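Local atomic coordinates of putative archaeal ammonia monooxygenase subunit B (Candidatus Nitrosocaldus yellowstonii, PDB entry 4O65), a protein that binds copper through its cupredoxin domain and probably serves as the B subunit of a membrane ammonia-oxidising monooxygenase. Residues A[14-19]-A[63-68]; A[93-98]-A[114-119]; A[27-32]-A[149-154]. All coordinates share one frame; numbering follows the deposited sequence.

Interaction 1 (A[14-19]-A[63-68]); sequences IEDETF and TGRLVS
OD2 of D16 is gripped side-on by R65, whose NE (2.9 Å) and NH2 (2.8 Å) both donate to this one oxygen. OD2 lies at the edge of the guanidinium, close to its plane; both bonds are bent, to about 140°, and probably limit the group's swing. R65 reaches it by bending at chi3 (-58°). E15 adds a second acid from a different direction: its OE1 forms a salt bridge with R65 NH2 at 2.6 Å, the carboxylate turned 71° from the guanidinium plane. V67 CG2 lies over one guanidinium face near the rim and 3.6 Å from E15 CD. The remaining nitrogen, R65 NH1, bridges to E110, so three carboxylates surround the guanidinium and probably share its charge.

The strands themselves run antiparallel. E15 and R65 exchange two backbone bonds, T18 and T63 another two, and a water links T18 O to T63 OG1. Between the pairs the register slips by one residue: D16 turns the corner, and E17 CA closes to 3.2 Å from T63 O. On the other face I14 CG1 packs against L66 CD2 at 3.9 Å, toward L131 of the facing sheet, while the carboxylate of E17 bonds to T129, beside copper ligand H128. This is a beta bulge kinking the edge strand of a cupredoxin beta sandwich near its metal site.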
ATOM      1  N   ILE A  14      -5.728 -11.786   9.412  1.00 17.21           N
ATOM      2  CA  ILE A  14      -6.065 -10.879   8.289  1.00 16.99           C
ATOM      3  C   ILE A  14      -7.033 -11.708   7.416  1.00 18.14           C
ATOM      4  O   ILE A  14      -6.640 -12.746   6.843  1.00 18.60           O
ATOM      5  CB  ILE A  14      -4.791 -10.592   7.500  1.00 17.21           C
ATOM      6  CG1 ILE A  14      -3.837  -9.768   8.401  1.00 16.40           C
ATOM      7  CG2 ILE A  14      -5.105  -9.858   6.149  1.00 17.97           C
ATOM      8  CD1 ILE A  14      -2.411  -9.711   7.759  1.00 16.54           C
ATOM      9  N   GLU A  15      -8.299 -11.306   7.400  1.00 18.33           N
ATOM     10  CA  GLU A  15      -9.324 -12.073   6.717  1.00 20.02           C
ATOM     11  C   GLU A  15      -9.949 -11.306   5.524  1.00 19.65           C
ATOM     12  O   GLU A  15      -9.883 -10.058   5.466  1.00 19.28           O
ATOM     13  CB  GLU A  15     -10.431 -12.442   7.716  1.00 20.61           C
ATOM     14  CG  GLU A  15      -9.877 -13.261   8.921  1.00 22.84           C
ATOM     15  CD  GLU A  15     -10.974 -13.782   9.840  1.00 29.07           C
ATOM     16  OE1 GLU A  15     -12.191 -13.662   9.508  1.00 28.68           O
ATOM     17  OE2 GLU A  15     -10.616 -14.289  10.922  1.00 28.17           O
ATOM     18  N   ASP A  16     -10.483 -12.079   4.567  1.00 20.00           N
ATOM     19  CA  ASP A  16     -11.273 -11.477   3.454  1.00 22.78           C
ATOM     20  C   ASP A  16     -10.467 -10.474   2.643  1.00 22.39           C
ATOM     21  O   ASP A  16     -10.993  -9.466   2.158  1.00 21.90           O
ATOM     22  CB  ASP A  16     -12.523 -10.873   4.029  1.00 23.63           C
ATOM     23  CG  ASP A  16     -13.376 -11.956   4.743  1.00 27.34           C
ATOM     24  OD1 ASP A  16     -13.643 -12.967   4.126  1.00 32.92           O
ATOM     25  OD2 ASP A  16     -13.600 -11.840   5.914  1.00 30.73           O
ATOM     26  N   GLU A  17      -9.178 -10.759   2.500  1.00 21.24           N
ATOM     27  CA  GLU A  17      -8.290  -9.825   1.762  1.00 21.08           C
ATOM     28  C   GLU A  17      -8.726  -9.779   0.274  1.00 23.48           C
ATOM     29  O   GLU A  17      -8.990 -10.848  -0.337  1.00 23.46           O
ATOM     30  CB  GLU A  17      -6.890 -10.318   1.914  1.00 21.00           C
ATOM     31  CG  GLU A  17      -5.854  -9.449   1.204  1.00 21.71           C
ATOM     32  CD  GLU A  17      -4.504 -10.110   1.223  1.00 23.27           C
ATOM     33  OE1 GLU A  17      -3.543  -9.499   1.720  1.00 22.38           O
ATOM     34  OE2 GLU A  17      -4.383 -11.250   0.721  1.00 22.60           O
ATOM     35  N   THR A  18      -8.848  -8.558  -0.325  1.00 20.65           N
ATOM     36  CA  THR A  18      -9.247  -8.471  -1.717  1.00 21.61           C
ATOM     37  C   THR A  18      -8.311  -7.469  -2.358  1.00 20.44           C
ATOM     38  O   THR A  18      -8.020  -6.473  -1.709  1.00 19.30           O
ATOM     39  CB  THR A  18     -10.678  -7.914  -1.873  1.00 24.11           C
ATOM     40  OG1 THR A  18     -11.583  -8.834  -1.259  1.00 29.04           O
ATOM     41  CG2 THR A  18     -10.999  -7.765  -3.344  1.00 24.98           C
ATOM     42  N   PHE A  19      -7.881  -7.735  -3.596  1.00 19.64           N
ATOM     43  CA  PHE A  19      -7.019  -6.810  -4.314  1.00 19.36           C
ATOM     44  C   PHE A  19      -7.846  -6.280  -5.465  1.00 18.62           C
ATOM     45  O   PHE A  19      -8.532  -7.063  -6.188  1.00 20.12           O
ATOM     46  CB  PHE A  19      -5.797  -7.545  -4.884  1.00 20.06           C
ATOM     47  CG  PHE A  19      -4.841  -8.023  -3.822  1.00 22.15           C
ATOM     48  CD1 PHE A  19      -5.090  -9.207  -3.130  1.00 24.25           C
ATOM     49  CD2 PHE A  19      -3.704  -7.278  -3.527  1.00 23.96           C
ATOM     50  CE1 PHE A  19      -4.213  -9.645  -2.146  1.00 27.05           C
ATOM     51  CE2 PHE A  19      -2.810  -7.702  -2.517  1.00 25.32           C
ATOM     52  CZ  PHE A  19      -3.080  -8.901  -1.845  1.00 22.53           C
ATOM     53  N   THR A  63      -8.307  -4.472   0.416  1.00 16.82           N
ATOM     54  CA  THR A  63      -9.211  -4.342   1.549  1.00 18.18           C
ATOM     55  C   THR A  63      -9.295  -5.670   2.287  1.00 17.59           C
ATOM     56  O   THR A  63      -8.939  -6.711   1.714  1.00 18.52           O
ATOM     57  CB  THR A  63     -10.644  -3.917   1.131  1.00 18.91           C
ATOM     58  OG1 THR A  63     -11.119  -4.805   0.086  1.00 21.56           O
ATOM     59  CG2 THR A  63     -10.639  -2.456   0.562  1.00 18.31           C
ATOM     60  N   GLY A  64      -9.748  -5.615   3.537  1.00 18.37           N
ATOM     61  CA  GLY A  64      -9.934  -6.862   4.333  1.00 18.57           C
ATOM     62  C   GLY A  64     -10.406  -6.527   5.727  1.00 19.32           C
ATOM     63  O   GLY A  64     -10.888  -5.406   5.974  1.00 19.34           O
ATOM     64  N   ARG A  65     -10.275  -7.481   6.654  1.00 18.56           N
ATOM     65  CA  ARG A  65     -10.724  -7.211   7.995  1.00 20.00           C
ATOM     66  C   ARG A  65      -9.663  -7.823   8.902  1.00 20.12           C
ATOM     67  O   ARG A  65      -9.124  -8.879   8.570  1.00 20.88           O
ATOM     68  CB  ARG A  65     -12.063  -7.968   8.307  1.00 23.94           C
ATOM     69  CG  ARG A  65     -13.298  -7.623   7.487  1.00 32.34           C
ATOM     70  CD  ARG A  65     -14.548  -8.427   8.045  1.00 33.38           C
ATOM     71  NE  ARG A  65     -14.229  -9.880   7.970  1.00 42.87           N
ATOM     72  CZ  ARG A  65     -14.485 -10.812   8.904  1.00 45.50           C
ATOM     73  NH1 ARG A  65     -15.134 -10.518  10.039  1.00 50.46           N
ATOM     74  NH2 ARG A  65     -14.126 -12.075   8.689  1.00 42.15           N
ATOM     75  N   LEU A  66      -9.332  -7.114   9.982  1.00 18.98           N
ATOM     76  CA  LEU A  66      -8.375  -7.623  10.998  1.00 18.89           C
ATOM     77  C   LEU A  66      -9.231  -8.145  12.132  1.00 20.10           C
ATOM     78  O   LEU A  66     -10.124  -7.432  12.638  1.00 22.93           O
ATOM     79  CB  LEU A  66      -7.498  -6.497  11.501  1.00 18.79           C
ATOM     80  CG  LEU A  66      -6.810  -5.738  10.377  1.00 19.69           C
ATOM     81  CD1 LEU A  66      -6.034  -4.529  10.939  1.00 21.80           C
ATOM     82  CD2 LEU A  66      -5.828  -6.649   9.609  1.00 20.10           C
ATOM     83  N   VAL A  67      -9.021  -9.411  12.467  1.00 19.05           N
ATOM     84  CA  VAL A  67      -9.907 -10.065  13.445  1.00 20.06           C
ATOM     85  C   VAL A  67      -9.107 -10.548  14.636  1.00 19.72           C
ATOM     86  O   VAL A  67      -8.227 -11.443  14.534  1.00 18.98           O
ATOM     87  CB  VAL A  67     -10.670 -11.222  12.785  1.00 21.62           C
ATOM     88  CG1 VAL A  67     -11.561 -11.921  13.845  1.00 22.89           C
ATOM     89  CG2 VAL A  67     -11.462 -10.706  11.594  1.00 23.08           C
ATOM     90  N   SER A  68      -9.382  -9.956  15.795  1.00 20.47           N
ATOM     91  CA  SER A  68      -8.589 -10.260  17.010  1.00 21.38           C
ATOM     92  C   SER A  68      -9.017 -11.554  17.672  1.00 22.89           C
ATOM     93  O   SER A  68     -10.210 -11.810  17.812  1.00 22.33           O
ATOM     94  CB  SER A  68      -8.740  -9.110  18.031  1.00 22.15           C
ATOM     95  OG  SER A  68      -8.210  -9.456  19.315  1.00 23.07           O
TER
HETATM   96  O   HOH W   1      -9.938  -4.168  -2.609  1.00 20.72           O

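Interaction 2 (A[93-98]-A[114-119]); sequences FISRDP and KLCLSA
C116 O receives two backbone donors from the facing strand, I94 N at 2.8 Å and S95 N at 3.1 Å, both arriving from the same face of the carbonyl plane. C116 N returns a bond to S95 O, and further along D97 and K114 pair through both of their backbone groups. The extra residue squeezed in at I94, whose psi of -46° departs from the extended strand, turns its side chain toward the strand 114-119. There CD1 of I94 lies 3.9 Å from C116 SG and also packs on the chain between L117 and S118.

Across the sheet, on the side facing the sandwich interior, the F93 ring is packed on both faces. L117 CD2 sits over one of them in a CH-pi contact, 3.8 Å from the ring centroid and 11° off the normal, while L115 CB comes in at the ring edge, 3.7 Å from CE1. The opposite face is occupied by the guanidinium of R96, with CZ above the ring centre; R96 NH2 is tied in turn to the backbone of I78 in the second sheet. F93 is thus clasped between a leucine methyl and a fixed cationic group.

S95 and C116 point to the outer side, where S95 OG comes within 3.3 Å of C116 CB and a water joins that hydroxyl to K114 O. With SG anti to the backbone N (chi1 -169°), C116 is disulfide-bonded to C51, which ties the loop after helix 40-47 to this sheet. Further along the strand the hydroxyl of S118, which is buried, hydrogen-bonds to D58. The pairing is a classic beta bulge at the edge of one cupredoxin sheet, its neighbour fastened by the disulfide.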
ATOM      1  N   PHE A  93       2.450   4.485  -0.390  1.00 23.59           N
ATOM      2  CA  PHE A  93       1.108   4.684   0.157  1.00 26.13           C
ATOM      3  C   PHE A  93       0.453   5.966  -0.343  1.00 25.07           C
ATOM      4  O   PHE A  93       1.097   7.021  -0.506  1.00 25.60           O
ATOM      5  CB  PHE A  93       1.014   4.562   1.700  1.00 29.40           C
ATOM      6  CG  PHE A  93       0.783   3.139   2.158  1.00 30.78           C
ATOM      7  CD1 PHE A  93      -0.514   2.611   2.206  1.00 33.81           C
ATOM      8  CD2 PHE A  93       1.867   2.292   2.434  1.00 36.80           C
ATOM      9  CE1 PHE A  93      -0.741   1.299   2.592  1.00 36.44           C
ATOM     10  CE2 PHE A  93       1.646   0.971   2.821  1.00 38.66           C
ATOM     11  CZ  PHE A  93       0.343   0.474   2.891  1.00 35.58           C
ATOM     12  N   ILE A  94      -0.829   5.837  -0.639  1.00 20.97           N
ATOM     13  CA  ILE A  94      -1.668   6.966  -0.931  1.00 22.16           C
ATOM     14  C   ILE A  94      -2.524   7.219   0.317  1.00 23.49           C
ATOM     15  O   ILE A  94      -2.681   8.377   0.730  1.00 23.67           O
ATOM     16  CB  ILE A  94      -2.575   6.730  -2.159  1.00 22.10           C
ATOM     17  CG1 ILE A  94      -1.716   6.652  -3.428  1.00 22.66           C
ATOM     18  CG2 ILE A  94      -3.697   7.808  -2.231  1.00 23.88           C
ATOM     19  CD1 ILE A  94      -2.456   6.055  -4.623  1.00 21.37           C
ATOM     20  N   SER A  95      -3.109   6.153   0.886  1.00 21.13           N
ATOM     21  CA  SER A  95      -3.951   6.298   2.023  1.00 23.34           C
ATOM     22  C   SER A  95      -4.118   4.957   2.746  1.00 22.24           C
ATOM     23  O   SER A  95      -3.838   3.876   2.214  1.00 20.81           O
ATOM     24  CB  SER A  95      -5.328   6.890   1.650  1.00 24.20           C
ATOM     25  OG  SER A  95      -6.089   5.986   0.846  1.00 26.65           O
ATOM     26  N   ARG A  96      -4.503   5.067   4.008  1.00 23.83           N
ATOM     27  CA  ARG A  96      -4.750   3.875   4.852  1.00 24.20           C
ATOM     28  C   ARG A  96      -5.982   4.127   5.672  1.00 25.00           C
ATOM     29  O   ARG A  96      -6.222   5.271   6.143  1.00 25.93           O
ATOM     30  CB  ARG A  96      -3.638   3.650   5.870  1.00 28.40           C
ATOM     31  CG  ARG A  96      -2.326   3.117   5.360  1.00 33.78           C
ATOM     32  CD  ARG A  96      -1.346   3.348   6.509  1.00 39.70           C
ATOM     33  NE  ARG A  96      -0.184   2.471   6.429  1.00 46.26           N
ATOM     34  CZ  ARG A  96       0.973   2.827   5.872  1.00 45.64           C
ATOM     35  NH1 ARG A  96       1.110   4.052   5.345  1.00 44.43           N
ATOM     36  NH2 ARG A  96       1.991   1.971   5.851  1.00 46.42           N
ATOM     37  N   ASP A  97      -6.771   3.064   5.889  1.00 22.79           N
ATOM     38  CA  ASP A  97      -7.840   3.115   6.886  1.00 25.02           C
ATOM     39  C   ASP A  97      -7.704   1.815   7.662  1.00 24.74           C
ATOM     40  O   ASP A  97      -7.582   0.768   7.028  1.00 23.02           O
ATOM     41  CB  ASP A  97      -9.183   3.155   6.171  1.00 28.28           C
ATOM     42  CG  ASP A  97     -10.350   3.345   7.121  1.00 37.76           C
ATOM     43  OD1 ASP A  97     -10.239   4.079   8.122  1.00 34.77           O
ATOM     44  OD2 ASP A  97     -11.392   2.731   6.854  1.00 41.86           O
ATOM     45  N   PRO A  98      -7.649   1.868   9.005  1.00 26.26           N
ATOM     46  CA  PRO A  98      -7.643   3.077   9.891  1.00 28.61           C
ATOM     47  C   PRO A  98      -6.513   4.060   9.510  1.00 28.84           C
ATOM     48  O   PRO A  98      -5.478   3.633   9.016  1.00 30.66           O
ATOM     49  CB  PRO A  98      -7.289   2.481  11.255  1.00 30.00           C
ATOM     50  CG  PRO A  98      -7.830   1.089  11.203  1.00 28.88           C
ATOM     51  CD  PRO A  98      -7.495   0.635   9.791  1.00 27.68           C
ATOM     52  N   LYS A 114      -8.390  -0.657   4.697  1.00 18.51           N
ATOM     53  CA  LYS A 114      -8.272  -0.348   3.275  1.00 19.68           C
ATOM     54  C   LYS A 114      -6.915   0.327   3.075  1.00 20.49           C
ATOM     55  O   LYS A 114      -6.572   1.336   3.750  1.00 22.08           O
ATOM     56  CB  LYS A 114      -9.408   0.542   2.785  1.00 20.62           C
ATOM     57  CG  LYS A 114      -9.149   1.081   1.342  1.00 22.45           C
ATOM     58  CD  LYS A 114     -10.479   1.605   0.800  1.00 24.45           C
ATOM     59  CE  LYS A 114     -10.330   2.379  -0.522  1.00 25.83           C
ATOM     60  NZ  LYS A 114     -11.660   2.769  -1.156  1.00 28.63           N
ATOM     61  N   LEU A 115      -6.124  -0.248   2.178  1.00 18.43           N
ATOM     62  CA  LEU A 115      -4.833   0.313   1.810  1.00 20.00           C
ATOM     63  C   LEU A 115      -4.928   0.737   0.347  1.00 20.10           C
ATOM     64  O   LEU A 115      -5.478  -0.003  -0.510  1.00 20.93           O
ATOM     65  CB  LEU A 115      -3.743  -0.756   1.881  1.00 20.57           C
ATOM     66  CG  LEU A 115      -3.792  -1.673   3.105  1.00 23.18           C
ATOM     67  CD1 LEU A 115      -2.617  -2.632   3.013  1.00 23.32           C
ATOM     68  CD2 LEU A 115      -3.698  -0.794   4.329  1.00 23.75           C
ATOM     69  N   CYS A 116      -4.435   1.943   0.077  1.00 19.70           N
ATOM     70  CA  CYS A 116      -4.455   2.460  -1.288  1.00 18.64           C
ATOM     71  C   CYS A 116      -3.002   2.823  -1.588  1.00 18.11           C
ATOM     72  O   CYS A 116      -2.426   3.604  -0.826  1.00 18.70           O
ATOM     73  CB  CYS A 116      -5.293   3.702  -1.386  1.00 21.89           C
ATOM     74  SG  CYS A 116      -5.561   4.125  -3.159  1.00 29.12           S
ATOM     75  N   LEU A 117      -2.453   2.278  -2.677  1.00 18.07           N
ATOM     76  CA  LEU A 117      -1.013   2.431  -3.030  1.00 19.02           C
ATOM     77  C   LEU A 117      -0.849   2.740  -4.502  1.00 18.70           C
ATOM     78  O   LEU A 117      -1.716   2.409  -5.308  1.00 19.32           O
ATOM     79  CB  LEU A 117      -0.219   1.120  -2.771  1.00 21.27           C
ATOM     80  CG  LEU A 117      -0.241   0.636  -1.308  1.00 22.46           C
ATOM     81  CD1 LEU A 117      -1.233  -0.505  -1.191  1.00 24.85           C
ATOM     82  CD2 LEU A 117       1.153   0.205  -0.889  1.00 26.01           C
ATOM     83  N   SER A 118       0.239   3.434  -4.805  1.00 17.78           N
ATOM     84  CA  SER A 118       0.683   3.687  -6.167  1.00 17.61           C
ATOM     85  C   SER A 118       1.857   2.743  -6.494  1.00 18.05           C
ATOM     86  O   SER A 118       2.824   2.631  -5.702  1.00 19.51           O
ATOM     87  CB  SER A 118       1.198   5.129  -6.261  1.00 18.18           C
ATOM     88  OG  SER A 118       1.754   5.284  -7.549  1.00 17.94           O
ATOM     89  N   ALA A 119       1.767   2.010  -7.600  1.00 17.77           N
ATOM     90  CA  ALA A 119       2.930   1.241  -8.074  1.00 18.00           C
ATOM     91  C   ALA A 119       3.951   2.196  -8.665  1.00 19.15           C
ATOM     92  O   ALA A 119       3.631   2.973  -9.600  1.00 18.98           O
ATOM     93  CB  ALA A 119       2.483   0.265  -9.163  1.00 19.27           C
TER
HETATM   94  O   HOH W   2      -7.280   3.896   2.420  1.00 27.00           O

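Interaction 3 (A[27-32]-A[149-154]); sequences KAEFAK and EGEPTE
E149 O, at the end of the last strand, lies against CB of E29, and the chain then runs past the start of helix 27-35. G150 has no side chain, and this lets its CA come to 3.9 Å from E29 CB, where a beta carbon would collide; its phi of 115° is also one that glycine takes easily. At the next amide E151 N donates to E29 OE2 at 3.0 Å. The acceptor oxygen is met on its anti side, 22° out of the carboxylate plane. A bend at chi2 (64°) folds the E29 side chain back over the loop, and its other oxygen, OE1, is held by R33 one turn on, so each carboxylate oxygen has a partner.

The side chain of E151 lies along the helix. CG rests 3.8 Å from A28 CB, OE2 bonds to S38, and OE1 approaches K32, whose CD it meets at 3.6 Å; the salt bridge to K32 NZ is long. The two carboxylates are also close to each other, so the lysine and R33 would probably ease their mutual repulsion. This is how the tail beyond strand 137-149 of the cupredoxin sandwich is fastened to helix 27-35, the first of two helices inserted between strands 23-25 and 59-68.

P152 turns its ring away from the helix, but its carbonyl O reaches A28 CB. At T153 the chain bonds directly to the helix: OG1, which also donates to L120 O, accepts a hydrogen bond from A28 N at 3.1 Å. That amide belongs to the helix's first turn, where NH groups have no carbonyl four residues earlier in the helix to pair with, and the hydroxyl supplies an acceptor. A28 CB packs on T153 OG1 and CA, 3.4 Å from the hydroxyl.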
ATOM      1  N   LYS A  27       3.385   4.791 -11.775  1.00 18.59           N
ATOM      2  CA  LYS A  27       2.935   6.186 -11.665  1.00 18.32           C
ATOM      3  C   LYS A  27       3.537   7.011 -12.811  1.00 18.54           C
ATOM      4  O   LYS A  27       2.832   7.800 -13.473  1.00 17.82           O
ATOM      5  CB  LYS A  27       3.382   6.800 -10.322  1.00 20.25           C
ATOM      6  CG  LYS A  27       2.699   8.136 -10.059  1.00 20.73           C
ATOM      7  CD  LYS A  27       3.321   8.987  -8.934  1.00 23.55           C
ATOM      8  CE  LYS A  27       3.302   8.395  -7.539  1.00 27.27           C
ATOM      9  NZ  LYS A  27       3.800   9.474  -6.588  1.00 25.88           N
ATOM     10  N   ALA A  28       4.827   6.792 -13.088  1.00 17.83           N
ATOM     11  CA  ALA A  28       5.436   7.497 -14.230  1.00 19.33           C
ATOM     12  C   ALA A  28       4.770   7.170 -15.581  1.00 19.81           C
ATOM     13  O   ALA A  28       4.581   8.088 -16.436  1.00 19.43           O
ATOM     14  CB  ALA A  28       6.963   7.263 -14.269  1.00 18.99           C
ATOM     15  N   GLU A  29       4.475   5.876 -15.809  1.00 18.82           N
ATOM     16  CA  GLU A  29       3.847   5.483 -17.095  1.00 21.71           C
ATOM     17  C   GLU A  29       2.458   6.160 -17.206  1.00 20.83           C
ATOM     18  O   GLU A  29       2.086   6.651 -18.284  1.00 20.58           O
ATOM     19  CB  GLU A  29       3.671   3.970 -17.211  1.00 22.15           C
ATOM     20  CG  GLU A  29       3.243   3.494 -18.608  1.00 24.43           C
ATOM     21  CD  GLU A  29       4.282   3.771 -19.692  1.00 25.40           C
ATOM     22  OE1 GLU A  29       3.844   3.897 -20.837  1.00 28.37           O
ATOM     23  OE2 GLU A  29       5.514   3.863 -19.426  1.00 25.26           O
ATOM     24  N   PHE A  30       1.750   6.218 -16.086  1.00 18.86           N
ATOM     25  CA  PHE A  30       0.444   6.897 -16.070  1.00 19.26           C
ATOM     26  C   PHE A  30       0.583   8.404 -16.329  1.00 19.31           C
ATOM     27  O   PHE A  30      -0.163   8.962 -17.149  1.00 19.40           O
ATOM     28  CB  PHE A  30      -0.306   6.688 -14.750  1.00 19.11           C
ATOM     29  CG  PHE A  30      -1.587   7.470 -14.706  1.00 19.15           C
ATOM     30  CD1 PHE A  30      -2.700   7.067 -15.464  1.00 18.66           C
ATOM     31  CD2 PHE A  30      -1.672   8.634 -13.909  1.00 20.55           C
ATOM     32  CE1 PHE A  30      -3.900   7.795 -15.423  1.00 19.42           C
ATOM     33  CE2 PHE A  30      -2.880   9.362 -13.870  1.00 20.33           C
ATOM     34  CZ  PHE A  30      -3.987   8.923 -14.616  1.00 20.64           C
ATOM     35  N   ALA A  31       1.572   9.026 -15.702  1.00 19.61           N
ATOM     36  CA  ALA A  31       1.848  10.472 -15.946  1.00 19.77           C
ATOM     37  C   ALA A  31       2.183  10.733 -17.405  1.00 20.09           C
ATOM     38  O   ALA A  31       1.693  11.703 -18.025  1.00 20.26           O
ATOM     39  CB  ALA A  31       2.977  10.950 -15.053  1.00 19.73           C
ATOM     40  N   LYS A  32       3.043   9.889 -17.957  1.00 20.18           N
ATOM     41  CA  LYS A  32       3.450  10.038 -19.367  1.00 21.47           C
ATOM     42  C   LYS A  32       2.207   9.970 -20.279  1.00 22.20           C
ATOM     43  O   LYS A  32       2.065  10.775 -21.224  1.00 21.75           O
ATOM     44  CB  LYS A  32       4.491   8.940 -19.719  1.00 24.11           C
ATOM     45  CG  LYS A  32       4.844   8.835 -21.204  1.00 28.19           C
ATOM     46  CD  LYS A  32       5.948   7.810 -21.433  1.00 33.24           C
ATOM     47  CE  LYS A  32       6.474   7.948 -22.864  1.00 39.11           C
ATOM     48  NZ  LYS A  32       7.356   6.786 -23.202  1.00 44.30           N
ATOM     49  N   GLU A 149       3.582  -2.806 -15.269  1.00 22.58           N
ATOM     50  CA  GLU A 149       4.347  -2.484 -16.490  1.00 26.27           C
ATOM     51  C   GLU A 149       4.630  -1.003 -16.578  1.00 25.74           C
ATOM     52  O   GLU A 149       3.972  -0.177 -15.946  1.00 23.71           O
ATOM     53  CB  GLU A 149       3.563  -2.897 -17.725  1.00 29.52           C
ATOM     54  CG  GLU A 149       3.209  -4.363 -17.713  1.00 37.03           C
ATOM     55  CD  GLU A 149       2.487  -4.753 -18.975  1.00 45.56           C
ATOM     56  OE1 GLU A 149       1.311  -4.372 -19.166  1.00 49.87           O
ATOM     57  OE2 GLU A 149       3.109  -5.439 -19.788  1.00 51.34           O
ATOM     58  N   GLY A 150       5.602  -0.649 -17.398  1.00 25.54           N
ATOM     59  CA  GLY A 150       5.809   0.781 -17.657  1.00 25.59           C
ATOM     60  C   GLY A 150       7.116   1.335 -17.157  1.00 25.56           C
ATOM     61  O   GLY A 150       7.917   0.635 -16.507  1.00 25.98           O
ATOM     62  N   GLU A 151       7.350   2.609 -17.458  1.00 24.37           N
ATOM     63  CA  GLU A 151       8.678   3.158 -17.162  1.00 26.81           C
ATOM     64  C   GLU A 151       8.870   3.326 -15.666  1.00 24.64           C
ATOM     65  O   GLU A 151       7.901   3.575 -14.890  1.00 23.35           O
ATOM     66  CB  GLU A 151       8.936   4.446 -17.941  1.00 30.36           C
ATOM     67  CG  GLU A 151       8.106   5.596 -17.467  1.00 30.40           C
ATOM     68  CD  GLU A 151       8.235   6.813 -18.384  1.00 38.97           C
ATOM     69  OE1 GLU A 151       8.794   6.709 -19.500  1.00 38.99           O
ATOM     70  OE2 GLU A 151       7.762   7.876 -17.971  1.00 38.29           O
ATOM     71  N   PRO A 152      10.121   3.178 -15.212  1.00 24.47           N
ATOM     72  CA  PRO A 152      10.427   3.384 -13.797  1.00 24.67           C
ATOM     73  C   PRO A 152      10.066   4.794 -13.365  1.00 23.60           C
ATOM     74  O   PRO A 152      10.272   5.737 -14.125  1.00 24.23           O
ATOM     75  CB  PRO A 152      11.970   3.185 -13.737  1.00 26.39           C
ATOM     76  CG  PRO A 152      12.225   2.281 -14.879  1.00 29.86           C
ATOM     77  CD  PRO A 152      11.302   2.730 -15.992  1.00 27.27           C
ATOM     78  N   THR A 153       9.556   4.966 -12.159  1.00 20.79           N
ATOM     79  CA  THR A 153       9.215   6.286 -11.641  1.00 21.13           C
ATOM     80  C   THR A 153      10.482   6.835 -10.945  1.00 23.06           C
ATOM     81  O   THR A 153      11.052   6.198 -10.026  1.00 23.42           O
ATOM     82  CB  THR A 153       8.043   6.231 -10.651  1.00 20.74           C
ATOM     83  OG1 THR A 153       6.970   5.538 -11.293  1.00 20.30           O
ATOM     84  CG2 THR A 153       7.568   7.635 -10.220  1.00 21.33           C
ATOM     85  N   GLU A 154      10.863   8.032 -11.340  1.00 24.34           N
ATOM     86  CA  GLU A 154      12.038   8.692 -10.755  1.00 29.61           C
ATOM     87  C   GLU A 154      11.773   9.176  -9.332  1.00 30.03           C
ATOM     88  O   GLU A 154      10.612   9.405  -8.893  1.00 29.44           O
ATOM     89  CB  GLU A 154      12.437   9.882 -11.646  1.00 34.35           C
ATOM     90  CG  GLU A 154      11.438  11.042 -11.496  1.00 41.16           C
ATOM     91  CD  GLU A 154      11.592  12.169 -12.519  1.00 51.89           C
ATOM     92  OE1 GLU A 154      11.680  13.339 -12.099  1.00 57.30           O
ATOM     93  OE2 GLU A 154      11.617  11.909 -13.742  1.00 59.41           O
TER

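In the fold
Interaction 1 is a surface contact, while interactions 2 and 3 are partly buried. Interactions 1 and 2 are the two outer strand pairings of one four-stranded sheet; their inner strands, 59-68 and 110-119, are neighbours, touching where T63 CG2 packs on K114 CG. Both involve a bulged edge strand, but interaction 1 lies near the copper and relies on charge, whereas interaction 2 sits close to the chain's centre and relies on an aromatic ring and a disulfide-bearing cysteine. Interaction 3, on the opposite side of the centre from interaction 1, joins helix to loop through side chain-to-backbone bonds rather than strand pairing. It meets interaction 2 directly, since A119 O probably accepts a hydrogen bond from K27 N.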